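PDB 4C2L: endo-xylogalacturonan hydrolase A from Aspergillus tubingensis, which cleaves the xylose-substituted galacturonan backbone of xylogalacturonan, a component of the hairy regions of pectin, as a secreted family 28 glycoside hydrolase. Local coordinates for residues N342-I355 and N373-S387. Numbering follows the deposited sequence. Where two conformers were deposited one is given.
Sequences NLDCGADGTCGISI and NTPSDLGVTCTSGAS
Leu378 makes much of the apolar contact, meeting Leu343, Ile353 and Ile355. Its CD1 lies 3.6 Å from Ile353 CG2 and also touches Ile355 CD1; both isoleucines run alongside it, pointing the same way. Its other methyl, CD2, meets Leu343 CD1 tip to tip at 3.9 Å. The CB of Leu378 leaves the backbone beside the interface, and the extended chi1 (-179°, CG anti to the backbone N) brings the two methyls in to 342-355. Ile355 CG2 adds a contact with Val380 CG1, and Pro375 CD lies against Cys351 O (3.1 Å) and, more loosely, Cys351 SG of the Cys345-Cys351 disulfide.

Three direct hydrogen bonds are spread along the interface. Ile355 N donates to Leu378 O at 2.7 Å, almost collinear with the carbonyl bond (177°), and a CA-H...O contact from Gly379 to Ile355 O lies beside it. The amide of Asn373 gives ND2 to Cys345 O at 2.9 Å, approaching from 41° above the carbonyl plane. At the far end Ser387 N reaches a lone pair of Asn342 OD1, in the carbonyl plane, at 3.2 Å.

One water reinforces the Asn342-Ser387 link: it accepts from Asn342 ND2, donates to Gly385 O and lies 2.6 Å from Ser387 OG; Tyr296 also bonds that ND2. A second makes a separate bridge, donating to Ile353 O and Asp377 OD1.

The arrangement is consistent with a C-terminal cap on the right-handed parallel beta-helix of family 28, 373-387 packing on 342-355 and ending the sheet beside strand 368-372, to which the Cys382-Cys371 disulfide ties it. The chemistry implies that leucine and isoleucine methyls cover apolar interior here, while one backbone hydrogen bond beside them and two asparagine side-chain hydrogen bonds farther along hold the segment in place.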
loop_
_atom_site.group_PDB
_atom_site.type_symbol
_atom_site.label_atom_id
_atom_site.label_comp_id
_atom_site.label_asym_id
_atom_site.label_seq_id
_atom_site.Cartn_x
_atom_site.Cartn_y
_atom_site.Cartn_z
ATOM N N ASN A 342 12.101 10.164 -13.994
ATOM C CA ASN A 342 12.007 11.602 -13.779
ATOM C C ASN A 342 12.419 11.869 -12.337
ATOM O O ASN A 342 11.640 11.647 -11.406
ATOM C CB ASN A 342 10.572 12.088 -14.035
ATOM C CG ASN A 342 10.477 13.600 -14.211
ATOM O OD1 ASN A 342 11.308 14.361 -13.707
ATOM N ND2 ASN A 342 9.457 14.043 -14.939
ATOM N N LEU A 343 13.656 12.313 -12.153
ATOM C CA LEU A 343 14.223 12.469 -10.815
ATOM C C LEU A 343 14.264 13.948 -10.496
ATOM O O LEU A 343 15.288 14.623 -10.703
ATOM C CB LEU A 343 15.621 11.842 -10.743
ATOM C CG LEU A 343 15.818 10.429 -11.308
ATOM C CD1 LEU A 343 17.253 9.942 -11.149
ATOM C CD2 LEU A 343 14.853 9.440 -10.667
ATOM N N ASP A 344 13.131 14.462 -10.025
ATOM C CA ASP A 344 13.020 15.873 -9.717
ATOM C C ASP A 344 13.299 16.144 -8.231
ATOM O O ASP A 344 12.376 16.417 -7.457
ATOM C CB ASP A 344 11.644 16.425 -10.127
ATOM C CG ASP A 344 11.638 17.945 -10.225
ATOM O OD1 ASP A 344 12.631 18.508 -10.741
ATOM O OD2 ASP A 344 10.655 18.582 -9.797
ATOM N N CYS A 345 14.569 16.073 -7.832
ATOM C CA CYS A 345 14.915 16.381 -6.439
ATOM C C CYS A 345 14.713 17.872 -6.138
ATOM O O CYS A 345 14.806 18.702 -7.041
ATOM C CB CYS A 345 16.344 15.945 -6.109
ATOM S SG CYS A 345 16.403 14.205 -5.602
ATOM N N GLY A 346 14.436 18.185 -4.875
ATOM C CA GLY A 346 14.157 19.557 -4.459
ATOM C C GLY A 346 15.407 20.422 -4.503
ATOM O O GLY A 346 16.516 19.934 -4.325
ATOM N N ALA A 347 15.215 21.709 -4.755
ATOM C CA ALA A 347 16.339 22.634 -4.915
ATOM C C ALA A 347 17.146 22.812 -3.641
ATOM O O ALA A 347 18.357 23.034 -3.704
ATOM C CB ALA A 347 15.843 23.983 -5.414
ATOM N N ASP A 348 16.484 22.726 -2.491
ATOM C CA ASP A 348 17.145 22.925 -1.204
ATOM C C ASP A 348 17.328 21.642 -0.411
ATOM O O ASP A 348 17.617 21.683 0.786
ATOM C CB ASP A 348 16.350 23.907 -0.345
ATOM C CG ASP A 348 16.377 25.315 -0.893
ATOM O OD1 ASP A 348 17.016 25.539 -1.946
ATOM O OD2 ASP A 348 15.745 26.188 -0.265
ATOM N N GLY A 349 17.163 20.501 -1.067
ATOM C CA GLY A 349 17.228 19.249 -0.343
ATOM C C GLY A 349 18.510 18.481 -0.573
ATOM O O GLY A 349 19.438 18.955 -1.252
ATOM N N THR A 350 18.553 17.290 -0.004
ATOM C CA THR A 350 19.627 16.348 -0.247
ATOM C C THR A 350 19.048 15.234 -1.097
ATOM O O THR A 350 17.977 14.709 -0.789
ATOM C CB THR A 350 20.151 15.790 1.087
ATOM O OG1 THR A 350 20.477 16.889 1.956
ATOM C CG2 THR A 350 21.390 14.953 0.881
ATOM N N CYS A 351 19.766 14.874 -2.154
ATOM C CA CYS A 351 19.274 13.916 -3.140
ATOM C C CYS A 351 20.230 12.732 -3.196
ATOM O O CYS A 351 20.846 12.459 -4.229
ATOM C CB CYS A 351 19.167 14.614 -4.498
ATOM S SG CYS A 351 18.347 13.658 -5.804
ATOM N N GLY A 352 20.353 12.027 -2.076
ATOM C CA GLY A 352 21.369 11.002 -1.923
ATOM C C GLY A 352 20.927 9.691 -2.546
ATOM O O GLY A 352 20.702 8.710 -1.841
ATOM N N ILE A 353 20.822 9.683 -3.868
ATOM C CA ILE A 353 20.403 8.479 -4.589
ATOM C C ILE A 353 21.526 7.938 -5.464
ATOM O O ILE A 353 22.245 8.703 -6.115
ATOM C CB ILE A 353 19.074 8.690 -5.367
ATOM C CG1 ILE A 353 18.681 7.428 -6.160
ATOM C CG2 ILE A 353 19.101 9.938 -6.231
ATOM C CD1 ILE A 353 17.271 7.483 -6.729
ATOM N N SER A 354 21.703 6.623 -5.422
ATOM C CA SER A 354 22.684 5.917 -6.250
ATOM C C SER A 354 21.972 4.855 -7.089
ATOM O O SER A 354 21.237 4.040 -6.526
ATOM C CB SER A 354 23.733 5.262 -5.350
ATOM O OG SER A 354 24.720 4.575 -6.102
ATOM N N ILE A 355 22.209 4.857 -8.395
ATOM C CA ILE A 355 21.550 3.941 -9.304
ATOM C C ILE A 355 22.590 3.037 -9.948
ATOM O O ILE A 355 23.632 3.515 -10.411
ATOM C CB ILE A 355 20.764 4.706 -10.380
ATOM C CG1 ILE A 355 19.762 5.657 -9.718
ATOM C CG2 ILE A 355 20.047 3.733 -11.320
ATOM C CD1 ILE A 355 19.100 6.631 -10.664
ATOM N N ASN A 373 18.778 18.557 -9.593
ATOM C CA ASN A 373 19.372 18.514 -8.249
ATOM C C ASN A 373 19.862 17.130 -7.822
ATOM O O ASN A 373 19.854 16.798 -6.637
ATOM C CB ASN A 373 18.407 19.101 -7.208
ATOM C CG ASN A 373 17.993 20.508 -7.545
ATOM O OD1 ASN A 373 18.832 21.420 -7.551
ATOM N ND2 ASN A 373 16.705 20.704 -7.840
ATOM N N THR A 374 20.295 16.344 -8.805
ATOM C CA THR A 374 20.819 15.012 -8.570
ATOM C C THR A 374 22.327 15.085 -8.383
ATOM O O THR A 374 22.976 15.997 -8.911
ATOM C CB THR A 374 20.482 14.051 -9.735
ATOM O OG1 THR A 374 20.855 14.658 -10.976
ATOM C CG2 THR A 374 18.972 13.740 -9.766
ATOM N N PRO A 375 22.888 14.145 -7.621
ATOM C CA PRO A 375 24.303 14.192 -7.238
ATOM C C PRO A 375 25.257 13.748 -8.352
ATOM O O PRO A 375 24.857 13.070 -9.299
ATOM C CB PRO A 375 24.381 13.197 -6.084
ATOM C CG PRO A 375 23.291 12.215 -6.365
ATOM C CD PRO A 375 22.188 13.011 -6.985
ATOM N N SER A 376 26.526 14.113 -8.210
ATOM C CA SER A 376 27.534 13.762 -9.215
ATOM C C SER A 376 27.768 12.259 -9.330
ATOM O O SER A 376 28.247 11.790 -10.356
ATOM C CB SER A 376 28.854 14.493 -8.920
ATOM O OG SER A 376 29.218 14.321 -7.556
ATOM N N ASP A 377 27.429 11.497 -8.301
ATOM C CA ASP A 377 27.681 10.055 -8.350
ATOM C C ASP A 377 26.379 9.270 -8.561
ATOM O O ASP A 377 26.229 8.151 -8.062
ATOM C CB ASP A 377 28.401 9.586 -7.072
ATOM C CG ASP A 377 27.526 9.722 -5.802
ATOM O OD1 ASP A 377 26.547 10.500 -5.809
ATOM O OD2 ASP A 377 27.831 9.051 -4.789
ATOM N N LEU A 378 25.433 9.873 -9.277
ATOM C CA LEU A 378 24.106 9.261 -9.467
ATOM C C LEU A 378 24.186 7.857 -10.067
ATOM O O LEU A 378 23.540 6.932 -9.571
ATOM C CB LEU A 378 23.219 10.151 -10.327
ATOM C CG LEU A 378 21.802 9.626 -10.582
ATOM C CD1 LEU A 378 21.006 9.601 -9.284
ATOM C CD2 LEU A 378 21.126 10.500 -11.622
ATOM N N GLY A 379 24.964 7.706 -11.138
ATOM C CA GLY A 379 25.180 6.395 -11.742
ATOM C C GLY A 379 24.538 6.167 -13.097
ATOM O O GLY A 379 24.733 5.113 -13.691
ATOM N N VAL A 380 23.756 7.136 -13.571
ATOM C CA VAL A 380 23.198 7.136 -14.927
ATOM C C VAL A 380 23.338 8.541 -15.511
ATOM O O VAL A 380 23.414 9.522 -14.766
ATOM C CB VAL A 380 21.704 6.710 -14.984
ATOM C CG1 VAL A 380 21.516 5.283 -14.485
ATOM C CG2 VAL A 380 20.805 7.683 -14.228
ATOM N N THR A 381 23.361 8.634 -16.836
ATOM C CA THR A 381 23.449 9.929 -17.517
ATOM C C THR A 381 22.147 10.706 -17.369
ATOM O O THR A 381 21.067 10.149 -17.563
ATOM C CB THR A 381 23.807 9.761 -19.011
ATOM O OG1 THR A 381 24.979 8.947 -19.121
ATOM C CG2 THR A 381 24.098 11.113 -19.657
ATOM N N CYS A 382 22.259 11.982 -17.008
ATOM C CA CYS A 382 21.105 12.851 -16.800
ATOM C C CYS A 382 20.816 13.739 -17.982
ATOM O O CYS A 382 21.722 14.093 -18.748
ATOM C CB CYS A 382 21.297 13.745 -15.571
ATOM S SG CYS A 382 20.980 12.898 -14.010
ATOM N N THR A 383 19.544 14.095 -18.105
ATOM C CA THR A 383 19.067 15.094 -19.041
ATOM C C THR A 383 18.260 16.095 -18.225
ATOM O O THR A 383 17.476 15.711 -17.360
ATOM C CB THR A 383 18.179 14.445 -20.117
ATOM O OG1 THR A 383 18.936 13.437 -20.797
ATOM C CG2 THR A 383 17.671 15.478 -21.126
ATOM N N SER A 384 18.458 17.381 -18.481
ATOM C CA SER A 384 17.725 18.409 -17.758
ATOM C C SER A 384 16.256 18.417 -18.178
ATOM O O SER A 384 15.893 17.933 -19.261
ATOM C CB SER A 384 18.339 19.783 -18.014
ATOM O OG SER A 384 18.039 20.199 -19.331
ATOM N N GLY A 385 15.421 18.974 -17.315
ATOM C CA GLY A 385 14.008 19.126 -17.598
ATOM C C GLY A 385 13.117 18.282 -16.710
ATOM O O GLY A 385 11.946 18.109 -17.021
ATOM N N ALA A 386 13.659 17.760 -15.609
ATOM C CA ALA A 386 12.836 17.048 -14.614
ATOM C C ALA A 386 11.790 17.993 -14.035
ATOM O O ALA A 386 12.013 19.199 -13.956
ATOM C CB ALA A 386 13.704 16.463 -13.503
ATOM N N SER A 387 10.639 17.456 -13.646
ATOM C CA SER A 387 9.595 18.276 -13.033
ATOM C C SER A 387 8.724 17.385 -12.156
ATOM O O SER A 387 8.753 16.163 -12.304
ATOM C CB SER A 387 8.740 18.984 -14.099
ATOM O OG SER A 387 8.008 18.044 -14.867
HETATM O O HOH W 1 9.478 16.730 -16.504
HETATM O O HOH W 2 24.270 9.797 -4.459
#